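Local coordinates for sensor protein (Geobacter sulfurreducens, PDB 3H7M) that forms the sensor domain of a histidine kinase, resembling periplasmic binding proteins, and probably controls ATP-dependent phosphorylation of protein histidine by the full-length kinase, at residues 75-80 and 87-92; 146-151 and 170-175; 193-198 and 206-211. One frame throughout, in Å; residues are numbered along the deposited sequence.

In the fold
From the N terminus, contact 1 comes first: it closes the short connection through helix 81-84, bringing side chains at the end of strand 73-78 to those at the start of strand 87-103. Contact 2 follows after that long strand and joins helices 147-155 and 166-175, closing the loop that holds strand 161-165. Contact 3 closes last, folding helix 202-218 back on the end of strand 181-198. The three loops lie in series; none encloses or crosses another. Contacts 1 and 3 have centres about 7 Å apart and share a sheet, in which strand 181-198 runs between the two strands of contact 1. Contact 2 is on the opposite side of the chain's centre, its own centre about 23 Å from that of contact 1 and about 27 Å from that of contact 3.

Contact 1 (75-80 and 87-92); sequences QGISWS and IDFTPP. With NA (sodium ion), chain B.
In the solute-binding-protein fold of this sensor domain, strands 73-78 and 87-103 are joined through the short helix 81-84, and F89 packs against W79 and I77 near their ends. The aromatic pair is T-shaped: the edge of the W79 five-membered ring points at a face of F89, with the planes at 73° and the centroids 4.8 Å apart. The touching atom is W79 CD1, 3.6 Å from F89 CG and over the ring toward its rim. W79 can present this edge because its CG lies anti to the backbone N (chi1 -178°). The backbone also comes close to the ring, W79 CA lying 3.5 Å and S78 O 3.3 Å from F89 CE2. A flat, apolar ring suits a place that must meet both an indole and a strand end.

Deeper in, the contact is aliphatic. I77 CG2 reaches F89 CE2 at 3.8 Å, while I77 CD1 meets I87 CD1 tip to tip at the same distance; the branched side chains meet across A196 of the intervening strand, whose own side chain is only a methyl. D88 points away from this interior, and its OD1 binds the sodium ion at 2.7 Å, a site completed by A84, Q199 and a water. Its other carboxylate oxygen accepts from G200 N.

R83 of helix 81-84 packs on I77 and F89 and donates to S78 O. Between the two segments runs strand 181-198, bonded through its backbone to I77 and W79 of the first segment and to D88 and T90 of the second.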
loop_
_atom_site.group_PDB
_atom_site.type_symbol
_atom_site.label_atom_id
_atom_site.label_comp_id
_atom_site.label_asym_id
_atom_site.label_seq_id
_atom_site.Cartn_x
_atom_site.Cartn_y
_atom_site.Cartn_z
ATOM N N GLN A 75 -5.670 -2.283 -7.144
ATOM C CA GLN A 75 -5.030 -3.564 -6.837
ATOM C C GLN A 75 -4.447 -3.684 -5.453
ATOM O O GLN A 75 -4.210 -4.784 -4.977
ATOM C CB GLN A 75 -3.922 -3.881 -7.857
ATOM C CG GLN A 75 -3.149 -2.663 -8.376
ATOM C CD GLN A 75 -1.889 -3.026 -9.156
ATOM O OE1 GLN A 75 -1.838 -4.031 -9.873
ATOM N NE2 GLN A 75 -0.869 -2.189 -9.029
ATOM N N GLY A 76 -4.210 -2.557 -4.796
ATOM C CA GLY A 76 -3.615 -2.625 -3.475
ATOM C C GLY A 76 -4.081 -1.570 -2.501
ATOM O O GLY A 76 -3.531 -0.469 -2.444
ATOM N N ILE A 77 -5.091 -1.907 -1.715
ATOM C CA ILE A 77 -5.599 -0.958 -0.761
ATOM C C ILE A 77 -5.955 -1.646 0.538
ATOM O O ILE A 77 -6.486 -2.764 0.553
ATOM C CB ILE A 77 -6.806 -0.224 -1.318
ATOM C CG1 ILE A 77 -7.357 0.731 -0.263
ATOM C CG2 ILE A 77 -7.856 -1.221 -1.756
ATOM C CD1 ILE A 77 -8.462 1.626 -0.772
ATOM N N SER A 78 -5.617 -0.972 1.631
ATOM C CA SER A 78 -5.871 -1.482 2.967
ATOM C C SER A 78 -7.336 -1.322 3.352
ATOM O O SER A 78 -7.966 -0.318 3.042
ATOM C CB SER A 78 -4.986 -0.752 3.979
ATOM O OG SER A 78 -3.646 -1.211 3.921
ATOM N N TRP A 79 -7.872 -2.327 4.026
ATOM C CA TRP A 79 -9.256 -2.302 4.465
ATOM C C TRP A 79 -9.443 -1.460 5.727
ATOM O O TRP A 79 -8.535 -1.375 6.570
ATOM C CB TRP A 79 -9.738 -3.728 4.760
ATOM C CG TRP A 79 -11.189 -3.779 5.165
ATOM C CD1 TRP A 79 -12.276 -3.837 4.335
ATOM C CD2 TRP A 79 -11.708 -3.680 6.495
ATOM N NE1 TRP A 79 -13.437 -3.774 5.069
ATOM C CE2 TRP A 79 -13.115 -3.676 6.397
ATOM C CE3 TRP A 79 -11.120 -3.589 7.764
ATOM C CZ2 TRP A 79 -13.942 -3.587 7.517
ATOM C CZ3 TRP A 79 -11.943 -3.502 8.877
ATOM C CH2 TRP A 79 -13.339 -3.502 8.745
ATOM N N SER A 80 -10.620 -0.839 5.834
ATOM C CA SER A 80 -11.025 -0.048 7.008
ATOM C C SER A 80 -12.524 0.188 6.931
ATOM O O SER A 80 -13.102 0.200 5.845
ATOM C CB SER A 80 -10.332 1.312 7.077
ATOM O OG SER A 80 -11.140 2.304 6.487
ATOM N N ILE A 87 -16.574 1.506 -0.945
ATOM C CA ILE A 87 -16.033 0.631 -1.979
ATOM C C ILE A 87 -16.069 -0.783 -1.443
ATOM O O ILE A 87 -16.154 -0.996 -0.231
ATOM C CB ILE A 87 -14.579 0.997 -2.338
ATOM C CG1 ILE A 87 -13.665 0.764 -1.133
ATOM C CG2 ILE A 87 -14.503 2.454 -2.788
ATOM C CD1 ILE A 87 -12.189 1.066 -1.405
ATOM N N ASP A 88 -16.014 -1.760 -2.330
ATOM C CA ASP A 88 -16.058 -3.129 -1.863
ATOM C C ASP A 88 -14.686 -3.746 -2.007
ATOM O O ASP A 88 -14.019 -3.566 -3.020
ATOM C CB ASP A 88 -17.112 -3.922 -2.645
ATOM C CG ASP A 88 -18.484 -3.241 -2.635
ATOM O OD1 ASP A 88 -18.780 -2.511 -1.667
ATOM O OD2 ASP A 88 -19.267 -3.441 -3.587
ATOM N N PHE A 89 -14.264 -4.450 -0.966
ATOM C CA PHE A 89 -12.967 -5.094 -0.948
ATOM C C PHE A 89 -13.108 -6.568 -1.178
ATOM O O PHE A 89 -14.080 -7.185 -0.726
ATOM C CB PHE A 89 -12.282 -4.921 0.404
ATOM C CG PHE A 89 -11.922 -3.506 0.725
ATOM C CD1 PHE A 89 -12.914 -2.550 0.910
ATOM C CD2 PHE A 89 -10.582 -3.126 0.854
ATOM C CE1 PHE A 89 -12.586 -1.228 1.223
ATOM C CE2 PHE A 89 -10.244 -1.802 1.166
ATOM C CZ PHE A 89 -11.250 -0.851 1.351
ATOM N N THR A 90 -12.129 -7.137 -1.874
ATOM C CA THR A 90 -12.121 -8.564 -2.105
ATOM C C THR A 90 -11.360 -9.050 -0.888
ATOM O O THR A 90 -10.940 -8.243 -0.068
ATOM C CB THR A 90 -11.277 -8.908 -3.321
ATOM O OG1 THR A 90 -9.939 -8.417 -3.111
ATOM C CG2 THR A 90 -11.864 -8.284 -4.573
ATOM N N PRO A 91 -11.221 -10.372 -0.717
ATOM C CA PRO A 91 -10.442 -10.758 0.456
ATOM C C PRO A 91 -9.063 -10.135 0.151
ATOM O O PRO A 91 -8.770 -9.804 -1.004
ATOM C CB PRO A 91 -10.401 -12.284 0.354
ATOM C CG PRO A 91 -11.699 -12.606 -0.306
ATOM C CD PRO A 91 -11.860 -11.544 -1.348
ATOM N N PRO A 92 -8.201 -9.984 1.165
ATOM C CA PRO A 92 -6.867 -9.393 0.962
ATOM C C PRO A 92 -5.841 -10.350 0.348
ATOM O O PRO A 92 -5.910 -11.562 0.554
ATOM C CB PRO A 92 -6.471 -8.986 2.371
ATOM C CG PRO A 92 -7.023 -10.157 3.193
ATOM C CD PRO A 92 -8.399 -10.408 2.566
HETATM NA NA NA B . -18.532 -2.465 0.976
HETATM O O HOH W 1 -21.153 -1.617 2.127
#

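Contact 2 (146-151 and 170-175); sequences TPADAL and MYIIRE
Apolar contacts join helix 147-155 to helix 166-175, and I172 supplies the second helix's part in all of them. Its CD1 comes 3.6 Å from A148 CB and, more loosely, 4.2 Å from P147 CG, the proline and isoleucine side chains crossing at about a right angle. The other branch, CG2, also touches A148 CB and packs at 4.0 Å against L151 CD1. This spread follows from the first torsion (-72°), which sets CG1 beside the backbone N and CG2 anti to it, covering positions one turn apart, with P147 and A148 at CD1 and L151 beside CG2. A148 suits its place because a single methyl lets I172 come close to the helix backbone, whereas L151 extends a longer arm toward the partner. Replacing I172 with an alanine would probably open a gap beside A148 and P147 and cost L151 CD1 its contact with the CG2 methyl.

The axes of 147-151 and 170-175 approach to 10.0 Å and cross at -62°. Both helices flank the mixed sheet of the binding-protein fold: P147 and L151 also rest on V164 of strand 161-165, which leads from one helix to the other, and L151 and I173 both touch F101 of strand 87-103.

No hydrogen bond crosses between the segments; the first helix is capped by T146, OG1 accepting from D149 N at 2.9 Å with an N-H...O angle of 157°. P147 fits the first turn, where a residue lacking an N-H costs no helical bond. D149 also forms a salt bridge with R152.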
loop_
_atom_site.group_PDB
_atom_site.type_symbol
_atom_site.label_atom_id
_atom_site.label_comp_id
_atom_site.label_asym_id
_atom_site.label_seq_id
_atom_site.Cartn_x
_atom_site.Cartn_y
_atom_site.Cartn_z
ATOM N N THR A 146 4.259 10.622 -0.350
ATOM C CA THR A 146 4.639 9.209 -0.416
ATOM C C THR A 146 5.318 8.820 0.858
ATOM O O THR A 146 5.843 9.662 1.575
ATOM C CB THR A 146 5.671 8.921 -1.521
ATOM O OG1 THR A 146 6.942 9.482 -1.133
ATOM C CG2 THR A 146 5.209 9.509 -2.877
ATOM N N PRO A 147 5.331 7.525 1.161
ATOM C CA PRO A 147 6.006 7.123 2.395
ATOM C C PRO A 147 7.518 7.423 2.323
ATOM O O PRO A 147 8.141 7.764 3.332
ATOM C CB PRO A 147 5.699 5.629 2.497
ATOM C CG PRO A 147 5.357 5.220 1.089
ATOM C CD PRO A 147 4.638 6.397 0.520
ATOM N N ALA A 148 8.094 7.308 1.125
ATOM C CA ALA A 148 9.517 7.567 0.939
ATOM C C ALA A 148 9.810 9.025 1.302
ATOM O O ALA A 148 10.838 9.319 1.919
ATOM C CB ALA A 148 9.932 7.268 -0.506
ATOM N N ASP A 149 8.909 9.937 0.938
ATOM C CA ASP A 149 9.118 11.337 1.294
ATOM C C ASP A 149 9.119 11.463 2.803
ATOM O O ASP A 149 9.834 12.283 3.371
ATOM C CB ASP A 149 8.046 12.233 0.700
ATOM C CG ASP A 149 8.372 12.633 -0.704
ATOM O OD1 ASP A 149 9.574 12.871 -0.958
ATOM O OD2 ASP A 149 7.453 12.722 -1.544
ATOM N N ALA A 150 8.331 10.632 3.461
ATOM C CA ALA A 150 8.329 10.679 4.907
ATOM C C ALA A 150 9.717 10.266 5.405
ATOM O O ALA A 150 10.295 10.919 6.264
ATOM C CB ALA A 150 7.284 9.731 5.468
ATOM N N LEU A 151 10.233 9.164 4.867
ATOM C CA LEU A 151 11.524 8.649 5.286
ATOM C C LEU A 151 12.699 9.579 4.928
ATOM O O LEU A 151 13.697 9.624 5.628
ATOM C CB LEU A 151 11.712 7.242 4.711
ATOM C CG LEU A 151 10.684 6.246 5.284
ATOM C CD1 LEU A 151 10.808 4.894 4.610
ATOM C CD2 LEU A 151 10.893 6.077 6.792
ATOM N N MET A 170 11.684 -0.684 4.385
ATOM C CA MET A 170 12.957 -1.318 4.123
ATOM C C MET A 170 13.342 -1.188 2.655
ATOM O O MET A 170 14.475 -0.862 2.344
ATOM C CB MET A 170 12.891 -2.779 4.531
ATOM C CG MET A 170 12.493 -2.963 5.999
ATOM S SD MET A 170 13.357 -1.770 7.090
ATOM C CE MET A 170 14.948 -2.549 7.296
ATOM N N TYR A 171 12.408 -1.422 1.742
ATOM C CA TYR A 171 12.754 -1.302 0.330
ATOM C C TYR A 171 13.191 0.090 0.000
ATOM O O TYR A 171 14.109 0.295 -0.782
ATOM C CB TYR A 171 11.590 -1.674 -0.585
ATOM C CG TYR A 171 11.472 -3.167 -0.783
ATOM C CD1 TYR A 171 10.948 -3.987 0.215
ATOM C CD2 TYR A 171 11.914 -3.768 -1.963
ATOM C CE1 TYR A 171 10.863 -5.380 0.043
ATOM C CE2 TYR A 171 11.833 -5.155 -2.143
ATOM C CZ TYR A 171 11.306 -5.952 -1.139
ATOM O OH TYR A 171 11.226 -7.313 -1.320
ATOM N N ILE A 172 12.530 1.061 0.605
ATOM C CA ILE A 172 12.862 2.438 0.339
ATOM C C ILE A 172 14.217 2.819 0.924
ATOM O O ILE A 172 14.972 3.571 0.322
ATOM C CB ILE A 172 11.775 3.363 0.901
ATOM C CG1 ILE A 172 10.516 3.249 0.038
ATOM C CG2 ILE A 172 12.255 4.786 0.899
ATOM C CD1 ILE A 172 9.267 3.876 0.653
ATOM N N ILE A 173 14.520 2.280 2.095
ATOM C CA ILE A 173 15.758 2.604 2.749
ATOM C C ILE A 173 16.905 2.159 1.875
ATOM O O ILE A 173 17.909 2.862 1.753
ATOM C CB ILE A 173 15.838 1.940 4.133
ATOM C CG1 ILE A 173 15.037 2.764 5.137
ATOM C CG2 ILE A 173 17.276 1.842 4.591
ATOM C CD1 ILE A 173 14.943 2.108 6.494
ATOM N N ARG A 174 16.738 1.002 1.251
ATOM C CA ARG A 174 17.764 0.460 0.382
ATOM C C ARG A 174 17.869 1.236 -0.924
ATOM O O ARG A 174 18.946 1.642 -1.337
ATOM C CB ARG A 174 17.472 -0.998 0.066
ATOM C CG ARG A 174 18.495 -1.587 -0.869
ATOM C CD ARG A 174 18.267 -3.051 -1.139
ATOM N NE ARG A 174 17.187 -3.249 -2.093
ATOM C CZ ARG A 174 16.854 -4.436 -2.579
ATOM N NH1 ARG A 174 17.535 -5.511 -2.194
ATOM N NH2 ARG A 174 15.831 -4.556 -3.423
ATOM N N GLU A 175 16.743 1.470 -1.561
ATOM C CA GLU A 175 16.755 2.162 -2.827
ATOM C C GLU A 175 17.226 3.602 -2.779
ATOM O O GLU A 175 17.991 4.064 -3.633
ATOM C CB GLU A 175 15.368 2.114 -3.458
ATOM C CG GLU A 175 15.237 3.037 -4.652
ATOM C CD GLU A 175 14.168 2.589 -5.622
ATOM O OE1 GLU A 175 14.354 1.506 -6.208
ATOM O OE2 GLU A 175 13.153 3.305 -5.795
#

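Contact 3 (193-198 and 206-211); sequences YGYAVR and ARFSEG
The extended end of strand 181-198 faces helix 202-218, with the CA atoms of Y195 and F208 nearest each other across the two segments at 7.5 Å. This is a strand turning back into a helix that covers its own sheet, part of the layered architecture of the family 3 solute-binding fold, and the contact is carried by two buried aromatic rings. Y195 and F208 form an offset stack, their planes inclined at 30° and their centroids 5.0 Å apart. The overlap is partial: F208 CD1 lies over one face of the tyrosine ring, displaced toward its rim on the side of CD2 and CE2. F208 CG stands beside its backbone N and anti to the carbonyl carbon (chi1 -82°), which carries the phenyl group from the helix toward the strand.

Phenylalanine suits the helical position because its whole side chain is apolar and meets I44 of helix 36-48 as well as Y195. Tyrosine offers the same flat surface but also has a hydroxyl to satisfy within the interior, and its OH is hydrogen-bonded to T41 OG1 of that helix. H93 adds a further ring against Y195, while V197, directed toward the helix, packs on L204 and L205. The closest atoms between the two stacked rings are Y195 CD2 and F208 CD1, 3.7 Å apart.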
loop_
_atom_site.group_PDB
_atom_site.type_symbol
_atom_site.label_atom_id
_atom_site.label_comp_id
_atom_site.label_asym_id
_atom_site.label_seq_id
_atom_site.Cartn_x
_atom_site.Cartn_y
_atom_site.Cartn_z
ATOM N N TYR A 193 -4.657 -5.957 3.057
ATOM C CA TYR A 193 -4.430 -5.235 1.789
ATOM C C TYR A 193 -4.829 -6.054 0.543
ATOM O O TYR A 193 -4.418 -7.216 0.383
ATOM C CB TYR A 193 -2.929 -4.876 1.766
ATOM C CG TYR A 193 -2.425 -3.972 0.681
ATOM C CD1 TYR A 193 -2.457 -2.579 0.830
ATOM C CD2 TYR A 193 -1.796 -4.509 -0.449
ATOM C CE1 TYR A 193 -1.860 -1.742 -0.126
ATOM C CE2 TYR A 193 -1.179 -3.682 -1.411
ATOM C CZ TYR A 193 -1.220 -2.310 -1.245
ATOM O OH TYR A 193 -0.654 -1.520 -2.223
ATOM N N GLY A 194 -5.612 -5.455 -0.350
ATOM C CA GLY A 194 -6.026 -6.218 -1.520
ATOM C C GLY A 194 -6.748 -5.416 -2.567
ATOM O O GLY A 194 -6.645 -4.190 -2.598
ATOM N N TYR A 195 -7.474 -6.087 -3.456
ATOM C CA TYR A 195 -8.182 -5.324 -4.477
ATOM C C TYR A 195 -9.441 -4.703 -3.906
ATOM O O TYR A 195 -9.926 -5.103 -2.842
ATOM C CB TYR A 195 -8.566 -6.201 -5.668
ATOM C CG TYR A 195 -7.398 -6.823 -6.382
ATOM C CD1 TYR A 195 -6.806 -7.990 -5.902
ATOM C CD2 TYR A 195 -6.867 -6.233 -7.529
ATOM C CE1 TYR A 195 -5.719 -8.550 -6.535
ATOM C CE2 TYR A 195 -5.782 -6.790 -8.172
ATOM C CZ TYR A 195 -5.206 -7.947 -7.670
ATOM O OH TYR A 195 -4.101 -8.483 -8.291
ATOM N N ALA A 196 -9.954 -3.718 -4.635
ATOM C CA ALA A 196 -11.167 -3.018 -4.278
ATOM C C ALA A 196 -11.764 -2.397 -5.550
ATOM O O ALA A 196 -11.031 -1.967 -6.448
ATOM C CB ALA A 196 -10.863 -1.958 -3.261
ATOM N N VAL A 197 -13.096 -2.385 -5.619
ATOM C CA VAL A 197 -13.850 -1.833 -6.751
ATOM C C VAL A 197 -14.997 -0.975 -6.229
ATOM O O VAL A 197 -15.314 -1.031 -5.041
ATOM C CB VAL A 197 -14.456 -2.950 -7.619
ATOM C CG1 VAL A 197 -13.403 -3.520 -8.547
ATOM C CG2 VAL A 197 -15.017 -4.052 -6.724
ATOM N N ARG A 198 -15.618 -0.193 -7.112
ATOM C CA ARG A 198 -16.739 0.681 -6.733
ATOM C C ARG A 198 -17.845 -0.058 -5.995
ATOM O O ARG A 198 -18.190 -1.179 -6.351
ATOM C CB ARG A 198 -17.349 1.354 -7.969
ATOM C CG ARG A 198 -16.560 2.538 -8.506
ATOM C CD ARG A 198 -17.266 3.206 -9.681
ATOM N NE ARG A 198 -17.332 2.337 -10.851
ATOM C CZ ARG A 198 -16.275 1.951 -11.560
ATOM N NH1 ARG A 198 -15.061 2.359 -11.220
ATOM N NH2 ARG A 198 -16.429 1.148 -12.606
ATOM N N ALA A 206 -16.253 -10.094 -7.890
ATOM C CA ALA A 206 -16.181 -11.556 -7.932
ATOM C C ALA A 206 -15.180 -12.058 -8.956
ATOM O O ALA A 206 -14.601 -13.143 -8.824
ATOM C CB ALA A 206 -17.569 -12.136 -8.235
ATOM N N ARG A 207 -14.993 -11.256 -9.984
ATOM C CA ARG A 207 -14.069 -11.600 -11.036
ATOM C C ARG A 207 -12.675 -11.677 -10.388
ATOM O O ARG A 207 -11.940 -12.658 -10.555
ATOM C CB ARG A 207 -14.138 -10.508 -12.099
ATOM C CG ARG A 207 -13.653 -10.906 -13.468
ATOM C CD ARG A 207 -14.760 -11.438 -14.369
ATOM N NE ARG A 207 -14.287 -11.455 -15.753
ATOM C CZ ARG A 207 -14.165 -10.368 -16.521
ATOM N NH1 ARG A 207 -14.494 -9.167 -16.049
ATOM N NH2 ARG A 207 -13.687 -10.477 -17.758
ATOM N N PHE A 208 -12.333 -10.658 -9.607
ATOM C CA PHE A 208 -11.033 -10.626 -8.939
ATOM C C PHE A 208 -10.884 -11.610 -7.801
ATOM O O PHE A 208 -9.841 -12.261 -7.674
ATOM C CB PHE A 208 -10.725 -9.204 -8.465
ATOM C CG PHE A 208 -10.168 -8.330 -9.557
ATOM C CD1 PHE A 208 -8.812 -8.370 -9.873
ATOM C CD2 PHE A 208 -11.008 -7.564 -10.348
ATOM C CE1 PHE A 208 -8.307 -7.661 -10.974
ATOM C CE2 PHE A 208 -10.514 -6.854 -11.451
ATOM C CZ PHE A 208 -9.166 -6.903 -11.763
ATOM N N SER A 209 -11.929 -11.763 -6.997
ATOM C CA SER A 209 -11.856 -12.670 -5.861
ATOM C C SER A 209 -11.599 -14.082 -6.341
ATOM O O SER A 209 -10.814 -14.826 -5.755
ATOM C CB SER A 209 -13.161 -12.629 -5.065
ATOM O OG SER A 209 -13.568 -11.294 -4.847
ATOM N N GLU A 210 -12.277 -14.436 -7.419
ATOM C CA GLU A 210 -12.154 -15.755 -8.009
ATOM C C GLU A 210 -10.726 -15.968 -8.538
ATOM O O GLU A 210 -10.118 -17.027 -8.328
ATOM C CB GLU A 210 -13.183 -15.882 -9.140
ATOM C CG GLU A 210 -13.568 -17.304 -9.505
ATOM C CD GLU A 210 -14.603 -17.362 -10.630
ATOM O OE1 GLU A 210 -15.502 -16.489 -10.669
ATOM O OE2 GLU A 210 -14.522 -18.287 -11.468
ATOM N N GLY A 211 -10.194 -14.961 -9.233
ATOM C CA GLY A 211 -8.830 -15.065 -9.736
ATOM C C GLY A 211 -7.853 -15.263 -8.574
ATOM O O GLY A 211 -6.987 -16.139 -8.611
#